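Local coordinates for protein putative esterase (Bacteroides intestinalis DSM 17393, PDB 5VOL) that probably hydrolyses feruloyl and related ester bonds on arabinoxylan, as a member of carbohydrate esterase family 1, at residues C157-S163 / V213-C219; D218-F224 / G251-Y256. One frame throughout, in Å; residues are numbered along the deposited sequence.

Contact 1: C157-S163 / V213-C219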
ATOM      1  N   CYS C 157      19.865  15.753   9.166  1.00 27.04           N
ATOM      2  CA  CYS C 157      18.606  16.421   8.833  1.00 26.98           C
ATOM      3  C   CYS C 157      17.396  15.543   9.135  1.00 25.48           C
ATOM      4  O   CYS C 157      16.279  16.054   9.309  1.00 26.09           O
ATOM      5  CB  CYS C 157      18.586  16.842   7.352  1.00 25.29           C
ATOM      6  SG  CYS C 157      18.609  15.485   6.161  1.00 26.29           S
ATOM      7  N   ALA C 158      17.612  14.227   9.204  1.00 25.17           N
ATOM      8  CA  ALA C 158      16.506  13.283   9.332  1.00 22.96           C
ATOM      9  C   ALA C 158      16.906  11.983  10.036  1.00 23.46           C
ATOM     10  O   ALA C 158      17.996  11.472   9.811  1.00 20.68           O
ATOM     11  CB  ALA C 158      15.938  12.964   7.948  1.00 21.85           C
ATOM     12  N   VAL C 159      15.988  11.450  10.841  1.00 23.87           N
ATOM     13  CA  VAL C 159      16.154  10.167  11.523  1.00 23.97           C
ATOM     14  C   VAL C 159      14.961   9.252  11.233  1.00 21.47           C
ATOM     15  O   VAL C 159      13.815   9.651  11.414  1.00 19.47           O
ATOM     16  CB  VAL C 159      16.282  10.344  13.054  1.00 21.96           C
ATOM     17  CG1 VAL C 159      16.370   8.976  13.754  1.00 20.69           C
ATOM     18  CG2 VAL C 159      17.503  11.210  13.404  1.00 20.04           C
ATOM     19  N   TYR C 160      15.234   8.025  10.796  1.00 19.61           N
ATOM     20  CA  TYR C 160      14.182   7.029  10.608  1.00 20.26           C
ATOM     21  C   TYR C 160      14.477   5.851  11.538  1.00 19.08           C
ATOM     22  O   TYR C 160      15.392   5.084  11.294  1.00 19.71           O
ATOM     23  CB  TYR C 160      14.112   6.552   9.154  1.00 15.11           C
ATOM     24  CG  TYR C 160      12.868   5.752   8.827  1.00 20.38           C
ATOM     25  CD1 TYR C 160      12.719   4.438   9.258  1.00 20.25           C
ATOM     26  CD2 TYR C 160      11.842   6.316   8.072  1.00 18.59           C
ATOM     27  CE1 TYR C 160      11.562   3.699   8.955  1.00 16.98           C
ATOM     28  CE2 TYR C 160      10.686   5.596   7.762  1.00 19.20           C
ATOM     29  CZ  TYR C 160      10.552   4.294   8.205  1.00 23.19           C
ATOM     30  OH  TYR C 160       9.410   3.597   7.887  1.00 21.50           O
ATOM     31  N   ALA C 161      13.682   5.713  12.585  1.00 17.04           N
ATOM     32  CA  ALA C 161      13.906   4.723  13.632  1.00 21.11           C
ATOM     33  C   ALA C 161      12.990   3.504  13.466  1.00 22.68           C
ATOM     34  O   ALA C 161      11.780   3.646  13.612  1.00 22.63           O
ATOM     35  CB  ALA C 161      13.668   5.371  14.988  1.00 17.87           C
ATOM     36  N   MET C 162      13.553   2.323  13.171  1.00 19.09           N
ATOM     37  CA  MET C 162      12.751   1.101  12.974  1.00 19.82           C
ATOM     38  C   MET C 162      12.787   0.190  14.186  1.00 22.59           C
ATOM     39  O   MET C 162      13.875  -0.223  14.586  1.00 22.92           O
ATOM     40  CB  MET C 162      13.255   0.281  11.781  1.00 22.25           C
ATOM     41  CG  MET C 162      13.527   1.058  10.505  1.00 24.65           C
ATOM     42  SD  MET C 162      14.441  -0.016   9.386  1.00 25.87           S
ATOM     43  CE  MET C 162      14.719   1.125   8.041  1.00 22.92           C
ATOM     44  N   SER C 163      11.616  -0.140  14.734  1.00 21.20           N
ATOM     45  CA  SER C 163      11.512  -1.071  15.858  1.00 23.06           C
ATOM     46  C   SER C 163      12.572  -0.747  16.911  1.00 22.75           C
ATOM     47  O   SER C 163      13.288  -1.642  17.377  1.00 21.76           O
ATOM     48  CB  SER C 163      11.686  -2.505  15.374  1.00 21.68           C
ATOM     49  OG  SER C 163      10.946  -2.755  14.187  1.00 23.81           O
ATOM     50  N   VAL C 213      15.331  18.669  13.215  1.00 25.76           N
ATOM     51  CA  VAL C 213      15.498  17.353  12.620  1.00 24.37           C
ATOM     52  C   VAL C 213      14.127  16.769  12.255  1.00 25.17           C
ATOM     53  O   VAL C 213      13.160  16.949  12.985  1.00 22.30           O
ATOM     54  CB  VAL C 213      16.266  16.404  13.595  1.00 25.56           C
ATOM     55  CG1 VAL C 213      16.433  15.016  12.998  1.00 23.70           C
ATOM     56  CG2 VAL C 213      17.648  17.007  13.945  1.00 24.85           C
ATOM     57  N   ALA C 214      14.046  16.087  11.117  1.00 22.58           N
ATOM     58  CA  ALA C 214      12.825  15.384  10.741  1.00 24.60           C
ATOM     59  C   ALA C 214      12.860  13.979  11.329  1.00 22.44           C
ATOM     60  O   ALA C 214      13.854  13.283  11.153  1.00 23.69           O
ATOM     61  CB  ALA C 214      12.680  15.320   9.218  1.00 20.72           C
ATOM     62  N   TRP C 215      11.785  13.572  12.001  1.00 20.10           N
ATOM     63  CA  TRP C 215      11.730  12.276  12.690  1.00 23.59           C
ATOM     64  C   TRP C 215      10.636  11.354  12.156  1.00 22.26           C
ATOM     65  O   TRP C 215       9.515  11.789  11.911  1.00 24.06           O
ATOM     66  CB  TRP C 215      11.504  12.482  14.191  1.00 19.68           C
ATOM     67  CG  TRP C 215      12.445  13.458  14.837  1.00 24.88           C
ATOM     68  CD1 TRP C 215      12.294  14.809  14.909  1.00 23.07           C
ATOM     69  CD2 TRP C 215      13.667  13.153  15.538  1.00 22.81           C
ATOM     70  NE1 TRP C 215      13.338  15.368  15.603  1.00 26.16           N
ATOM     71  CE2 TRP C 215      14.199  14.375  15.995  1.00 27.73           C
ATOM     72  CE3 TRP C 215      14.354  11.968  15.817  1.00 24.31           C
ATOM     73  CZ2 TRP C 215      15.402  14.455  16.714  1.00 27.32           C
ATOM     74  CZ3 TRP C 215      15.554  12.044  16.541  1.00 29.06           C
ATOM     75  CH2 TRP C 215      16.064  13.284  16.971  1.00 25.32           C
ATOM     76  N   PHE C 216      10.961  10.077  11.999  1.00 22.69           N
ATOM     77  CA  PHE C 216       9.991   9.069  11.560  1.00 18.96           C
ATOM     78  C   PHE C 216      10.179   7.830  12.440  1.00 20.15           C
ATOM     79  O   PHE C 216      11.266   7.261  12.478  1.00 21.62           O
ATOM     80  CB  PHE C 216      10.201   8.739  10.074  1.00 19.29           C
ATOM     81  CG  PHE C 216       8.991   8.153   9.378  1.00 23.80           C
ATOM     82  CD1 PHE C 216       8.459   6.927   9.766  1.00 18.29           C
ATOM     83  CD2 PHE C 216       8.405   8.826   8.305  1.00 23.35           C
ATOM     84  CE1 PHE C 216       7.359   6.378   9.110  1.00 22.61           C
ATOM     85  CE2 PHE C 216       7.306   8.289   7.639  1.00 21.62           C
ATOM     86  CZ  PHE C 216       6.768   7.063   8.044  1.00 20.66           C
ATOM     87  N   VAL C 217       9.135   7.439  13.162  1.00 21.44           N
ATOM     88  CA  VAL C 217       9.178   6.269  14.038  1.00 21.71           C
ATOM     89  C   VAL C 217       8.231   5.180  13.528  1.00 22.50           C
ATOM     90  O   VAL C 217       7.033   5.420  13.330  1.00 21.84           O
ATOM     91  CB  VAL C 217       8.823   6.661  15.476  1.00 20.00           C
ATOM     92  CG1 VAL C 217       8.748   5.427  16.375  1.00 22.53           C
ATOM     93  CG2 VAL C 217       9.860   7.677  15.993  1.00 20.85           C
ATOM     94  N   ASP C 218       8.772   3.981  13.329  1.00 19.93           N
ATOM     95  CA  ASP C 218       8.061   2.894  12.643  1.00 19.23           C
ATOM     96  C   ASP C 218       8.253   1.589  13.417  1.00 22.22           C
ATOM     97  O   ASP C 218       9.372   1.089  13.467  1.00 21.25           O
ATOM     98  CB  ASP C 218       8.606   2.771  11.215  1.00 19.69           C
ATOM     99  CG  ASP C 218       7.884   1.753  10.367  1.00 22.70           C
ATOM    100  OD1 ASP C 218       6.788   1.278  10.738  1.00 20.13           O
ATOM    101  OD2 ASP C 218       8.428   1.451   9.281  1.00 23.10           O
ATOM    102  N   CYS C 219       7.181   1.049  14.012  1.00 19.33           N
ATOM    103  CA  CYS C 219       7.287  -0.130  14.901  1.00 18.07           C
ATOM    104  C   CYS C 219       6.013  -0.979  14.883  1.00 22.45           C
ATOM    105  O   CYS C 219       4.905  -0.441  14.952  1.00 23.28           O
ATOM    106  CB  CYS C 219       7.591   0.311  16.335  1.00 19.83           C
ATOM    107  SG  CYS C 219       7.905  -1.058  17.516  1.00 21.58           S
TER

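Contact 2: D218-F224 / G251-Y256. With CA (calcium ion), chain Q.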
ATOM      1  N   ASP C 218       8.772   3.981  13.329  1.00 19.93           N
ATOM      2  CA  ASP C 218       8.061   2.894  12.643  1.00 19.23           C
ATOM      3  C   ASP C 218       8.253   1.589  13.417  1.00 22.22           C
ATOM      4  O   ASP C 218       9.372   1.089  13.467  1.00 21.25           O
ATOM      5  CB  ASP C 218       8.606   2.771  11.215  1.00 19.69           C
ATOM      6  CG  ASP C 218       7.884   1.753  10.367  1.00 22.70           C
ATOM      7  OD1 ASP C 218       6.788   1.278  10.738  1.00 20.13           O
ATOM      8  OD2 ASP C 218       8.428   1.451   9.281  1.00 23.10           O
ATOM      9  N   CYS C 219       7.181   1.049  14.012  1.00 19.33           N
ATOM     10  CA  CYS C 219       7.287  -0.130  14.901  1.00 18.07           C
ATOM     11  C   CYS C 219       6.013  -0.979  14.883  1.00 22.45           C
ATOM     12  O   CYS C 219       4.905  -0.441  14.952  1.00 23.28           O
ATOM     13  CB  CYS C 219       7.591   0.311  16.335  1.00 19.83           C
ATOM     14  SG  CYS C 219       7.905  -1.058  17.516  1.00 21.58           S
ATOM     15  N   GLY C 220       6.174  -2.298  14.784  1.00 18.68           N
ATOM     16  CA  GLY C 220       5.060  -3.203  14.549  1.00 18.96           C
ATOM     17  C   GLY C 220       4.160  -3.434  15.745  1.00 20.71           C
ATOM     18  O   GLY C 220       4.599  -3.333  16.890  1.00 21.80           O
ATOM     19  N   ASP C 221       2.907  -3.796  15.491  1.00 17.36           N
ATOM     20  CA  ASP C 221       1.962  -3.964  16.588  1.00 21.67           C
ATOM     21  C   ASP C 221       2.322  -5.157  17.481  1.00 24.17           C
ATOM     22  O   ASP C 221       1.929  -5.190  18.648  1.00 24.85           O
ATOM     23  CB  ASP C 221       0.506  -4.067  16.065  1.00 20.86           C
ATOM     24  CG  ASP C 221       0.216  -5.334  15.262  1.00 22.84           C
ATOM     25  OD1 ASP C 221       1.137  -5.957  14.702  1.00 21.24           O
ATOM     26  OD2 ASP C 221      -0.989  -5.685  15.168  1.00 23.25           O
ATOM     27  N   ASP C 222       3.098  -6.105  16.965  1.00 22.61           N
ATOM     28  CA  ASP C 222       3.458  -7.280  17.758  1.00 24.79           C
ATOM     29  C   ASP C 222       4.905  -7.240  18.279  1.00 26.29           C
ATOM     30  O   ASP C 222       5.424  -8.245  18.752  1.00 24.34           O
ATOM     31  CB  ASP C 222       3.243  -8.562  16.947  1.00 25.94           C
ATOM     32  CG  ASP C 222       1.832  -8.680  16.404  1.00 32.30           C
ATOM     33  OD1 ASP C 222       0.866  -8.507  17.185  1.00 32.24           O
ATOM     34  OD2 ASP C 222       1.696  -8.925  15.186  1.00 34.74           O
ATOM     35  N   ASP C 223       5.535  -6.074  18.207  1.00 21.02           N
ATOM     36  CA  ASP C 223       6.915  -5.902  18.643  1.00 23.86           C
ATOM     37  C   ASP C 223       7.046  -5.684  20.151  1.00 22.90           C
ATOM     38  O   ASP C 223       6.302  -4.896  20.729  1.00 23.29           O
ATOM     39  CB  ASP C 223       7.542  -4.711  17.905  1.00 22.19           C
ATOM     40  CG  ASP C 223       9.041  -4.762  17.897  1.00 23.09           C
ATOM     41  OD1 ASP C 223       9.651  -4.658  18.986  1.00 26.02           O
ATOM     42  OD2 ASP C 223       9.623  -4.888  16.799  1.00 24.01           O
ATOM     43  N   PHE C 224       8.011  -6.356  20.781  1.00 24.62           N
ATOM     44  CA  PHE C 224       8.235  -6.187  22.220  1.00 21.46           C
ATOM     45  C   PHE C 224       8.759  -4.790  22.547  1.00 24.39           C
ATOM     46  O   PHE C 224       8.698  -4.364  23.692  1.00 25.18           O
ATOM     47  CB  PHE C 224       9.184  -7.273  22.760  1.00 23.22           C
ATOM     48  CG  PHE C 224      10.645  -7.030  22.466  1.00 26.40           C
ATOM     49  CD1 PHE C 224      11.106  -6.957  21.167  1.00 27.90           C
ATOM     50  CD2 PHE C 224      11.564  -6.921  23.500  1.00 31.53           C
ATOM     51  CE1 PHE C 224      12.457  -6.750  20.892  1.00 26.40           C
ATOM     52  CE2 PHE C 224      12.917  -6.716  23.233  1.00 36.09           C
ATOM     53  CZ  PHE C 224      13.360  -6.625  21.922  1.00 27.97           C
ATOM     54  N   GLY C 251       6.201  -7.921  13.733  1.00 23.24           N
ATOM     55  CA  GLY C 251       7.040  -7.921  14.914  1.00 24.59           C
ATOM     56  C   GLY C 251       8.479  -7.535  14.642  1.00 23.92           C
ATOM     57  O   GLY C 251       8.784  -6.791  13.709  1.00 21.88           O
ATOM     58  N   HIS C 252       9.366  -8.053  15.486  1.00 23.73           N
ATOM     59  CA  HIS C 252      10.775  -7.700  15.465  1.00 22.52           C
ATOM     60  C   HIS C 252      11.439  -8.578  14.425  1.00 23.37           C
ATOM     61  O   HIS C 252      12.176  -9.498  14.773  1.00 20.49           O
ATOM     62  CB  HIS C 252      11.409  -7.922  16.856  1.00 23.34           C
ATOM     63  CG  HIS C 252      12.502  -6.958  17.198  1.00 22.54           C
ATOM     64  ND1 HIS C 252      12.278  -5.611  17.376  1.00 21.08           N
ATOM     65  CD2 HIS C 252      13.826  -7.153  17.429  1.00 21.58           C
ATOM     66  CE1 HIS C 252      13.416  -5.012  17.678  1.00 23.22           C
ATOM     67  NE2 HIS C 252      14.367  -5.932  17.729  1.00 21.13           N
ATOM     68  N   ASP C 253      11.188  -8.309  13.146  1.00 19.90           N
ATOM     69  CA  ASP C 253      11.654  -9.228  12.114  1.00 20.31           C
ATOM     70  C   ASP C 253      12.038  -8.520  10.823  1.00 19.99           C
ATOM     71  O   ASP C 253      11.718  -7.342  10.626  1.00 20.25           O
ATOM     72  CB  ASP C 253      10.584 -10.296  11.841  1.00 20.64           C
ATOM     73  CG  ASP C 253       9.263  -9.692  11.385  1.00 23.56           C
ATOM     74  OD1 ASP C 253       9.251  -9.054  10.315  1.00 22.58           O
ATOM     75  OD2 ASP C 253       8.240  -9.850  12.091  1.00 24.96           O
ATOM     76  N   TRP C 254      12.725  -9.245   9.945  1.00 18.68           N
ATOM     77  CA  TRP C 254      13.290  -8.631   8.749  1.00 20.62           C
ATOM     78  C   TRP C 254      12.262  -8.304   7.671  1.00 21.47           C
ATOM     79  O   TRP C 254      12.519  -7.450   6.817  1.00 21.53           O
ATOM     80  CB  TRP C 254      14.412  -9.510   8.179  1.00 19.79           C
ATOM     81  CG  TRP C 254      15.701  -9.037   8.762  1.00 24.15           C
ATOM     82  CD1 TRP C 254      16.368  -9.571   9.831  1.00 25.01           C
ATOM     83  CD2 TRP C 254      16.439  -7.866   8.371  1.00 23.24           C
ATOM     84  NE1 TRP C 254      17.491  -8.822  10.109  1.00 24.74           N
ATOM     85  CE2 TRP C 254      17.552  -7.769   9.229  1.00 26.41           C
ATOM     86  CE3 TRP C 254      16.271  -6.899   7.363  1.00 21.53           C
ATOM     87  CZ2 TRP C 254      18.500  -6.746   9.112  1.00 24.81           C
ATOM     88  CZ3 TRP C 254      17.210  -5.884   7.246  1.00 21.30           C
ATOM     89  CH2 TRP C 254      18.315  -5.816   8.121  1.00 24.27           C
ATOM     90  N   GLU C 255      11.088  -8.923   7.708  1.00 19.18           N
ATOM     91  CA  GLU C 255      10.048  -8.459   6.791  1.00 20.54           C
ATOM     92  C   GLU C 255       9.645  -7.045   7.178  1.00 20.64           C
ATOM     93  O   GLU C 255       9.361  -6.220   6.315  1.00 20.86           O
ATOM     94  CB  GLU C 255       8.824  -9.384   6.787  1.00 22.35           C
ATOM     95  CG  GLU C 255       9.001 -10.633   5.937  1.00 22.06           C
ATOM     96  CD  GLU C 255       9.279 -10.328   4.472  1.00 24.87           C
ATOM     97  OE1 GLU C 255       8.369  -9.829   3.759  1.00 22.44           O
ATOM     98  OE2 GLU C 255      10.422 -10.579   4.019  1.00 24.87           O
ATOM     99  N   TYR C 256       9.623  -6.756   8.475  1.00 17.95           N
ATOM    100  CA  TYR C 256       9.302  -5.409   8.922  1.00 20.31           C
ATOM    101  C   TYR C 256      10.369  -4.387   8.480  1.00 20.67           C
ATOM    102  O   TYR C 256      10.045  -3.267   8.110  1.00 19.46           O
ATOM    103  CB  TYR C 256       9.145  -5.350  10.450  1.00 19.55           C
ATOM    104  CG  TYR C 256       8.271  -4.193  10.876  1.00 21.27           C
ATOM    105  CD1 TYR C 256       6.877  -4.312  10.862  1.00 22.75           C
ATOM    106  CD2 TYR C 256       8.822  -2.972  11.249  1.00 19.29           C
ATOM    107  CE1 TYR C 256       6.054  -3.246  11.228  1.00 21.62           C
ATOM    108  CE2 TYR C 256       7.999  -1.895  11.614  1.00 20.38           C
ATOM    109  CZ  TYR C 256       6.619  -2.045  11.600  1.00 21.36           C
ATOM    110  OH  TYR C 256       5.788  -1.001  11.965  1.00 20.19           O
TER
HETATM  111 CA    CA Q 301      -0.424  -7.827  14.146  1.00 30.22          CA
HETATM  112  O   HOH W   1       8.483  -3.991  14.603  1.00 21.25           O
HETATM  113  O   HOH W   2      -1.590  -8.454  16.420  1.00 25.63           O
HETATM  114  O   HOH W   3      -0.446 -10.288  13.503  1.00 24.34           O

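Contact 1: C157-S163 / V213-C219
Y160 and F216 lie side by side on one face of two neighbouring parallel strands, their rings in an offset stack with centroids 4.6 Å apart and planes at 18°. Both CG atoms stand anti to their backbone N (chi1 -168° and -158°), which leans the two rings the same way; CE2 of Y160 sits over the face of F216, toward the rim, 3.3 Å from CD1. The same tilt carries the phenol past F216 to D218, where Y160 OH donates to OD2 at 2.7 Å, meeting the carboxylate from above its plane, with ring and carboxylate nearly perpendicular. R248 pairs with this same OD2 in a salt bridge, and Q263 of helix 254-271 bonds to Y160 OH. On the face turned to helix 140-151, V159 lays CB against CE3 of the W215 indole at 3.7 Å, while its CG2 reaches CG1 of V213 at 4.0 Å. Between the faces runs a regular parallel ladder of six backbone bonds, from A214 N to C157 O (2.9 Å) through to S163 N on D218 O (2.9 Å). This pairing belongs to the central sheet of an alpha/beta-hydrolase fold. With a phenol and an arginine both at its OD2, the buried D218 probably stays ionised, its charge compensated within an otherwise largely apolar layer.

Contact 2: D218-F224 / G251-Y256
With its CG anti to the backbone N (chi1 -159°), D223 swings its carboxylate across to H252, whose chi1 of -147° brings ND1 to meet it. H252 ND1 donates to D223 OD2 at 2.8 Å, on the syn side and nearly in the imidazole plane, although the two planes are steeply inclined; D223 OD1 accepts from L225 N, which helps fix the carboxylate's rotation. F224 sends an edge at the same imidazole: CE1 hangs over the ring centre, 3.7 Å from H252 CG, in a T-shaped pair with planes at 84°. A water ties the loops together, donating to D223 OD2 and G251 O and accepting from G220 N. H252 NE2 bonds to S139 OG, consistent with the Ser-His-Asp triad of alpha/beta hydrolases. An alanine in place of H252 is likely to leave D223 OD2 without its imidazole donor and F224 without a ring face to pack on. Y256 OH gives D218 OD1 a weak bond of 2.8 Å, D218 OD2 being held by Y160, while D253 OD1 caps the helix at Y256 N (3.0 Å). D221 and D222, central in the type I turn G220-D223, bind calcium through both D221 oxygens and D222 OD2 (2.6 Å from the calcium), with two waters, D249 of the same chain and Q244 of a neighbouring subunit.

Overall arrangement
Contact 1 pairs strands 158-162 and 214-218 inside the mixed central sheet, and contact 2 follows from it in series: D218 ends the second strand and C219 opens the loop that leads to helix 226-238, both residues being shared by the two contacts. The centres lie 15 Å apart, contact 1 buried and contact 2 only partly so. S163, just past the end of its strand, touches H252, D223 and Y256 of contact 2, and its OG is held by W257 of helix 254-271, the helix that begins in contact 2 and also covers Y160 and D218. The acid and histidine loops of the probable triad thus follow strands 214-218 and 244-246 at the C-terminal ends of the parallel strands, beside a calcium site shared between subunits.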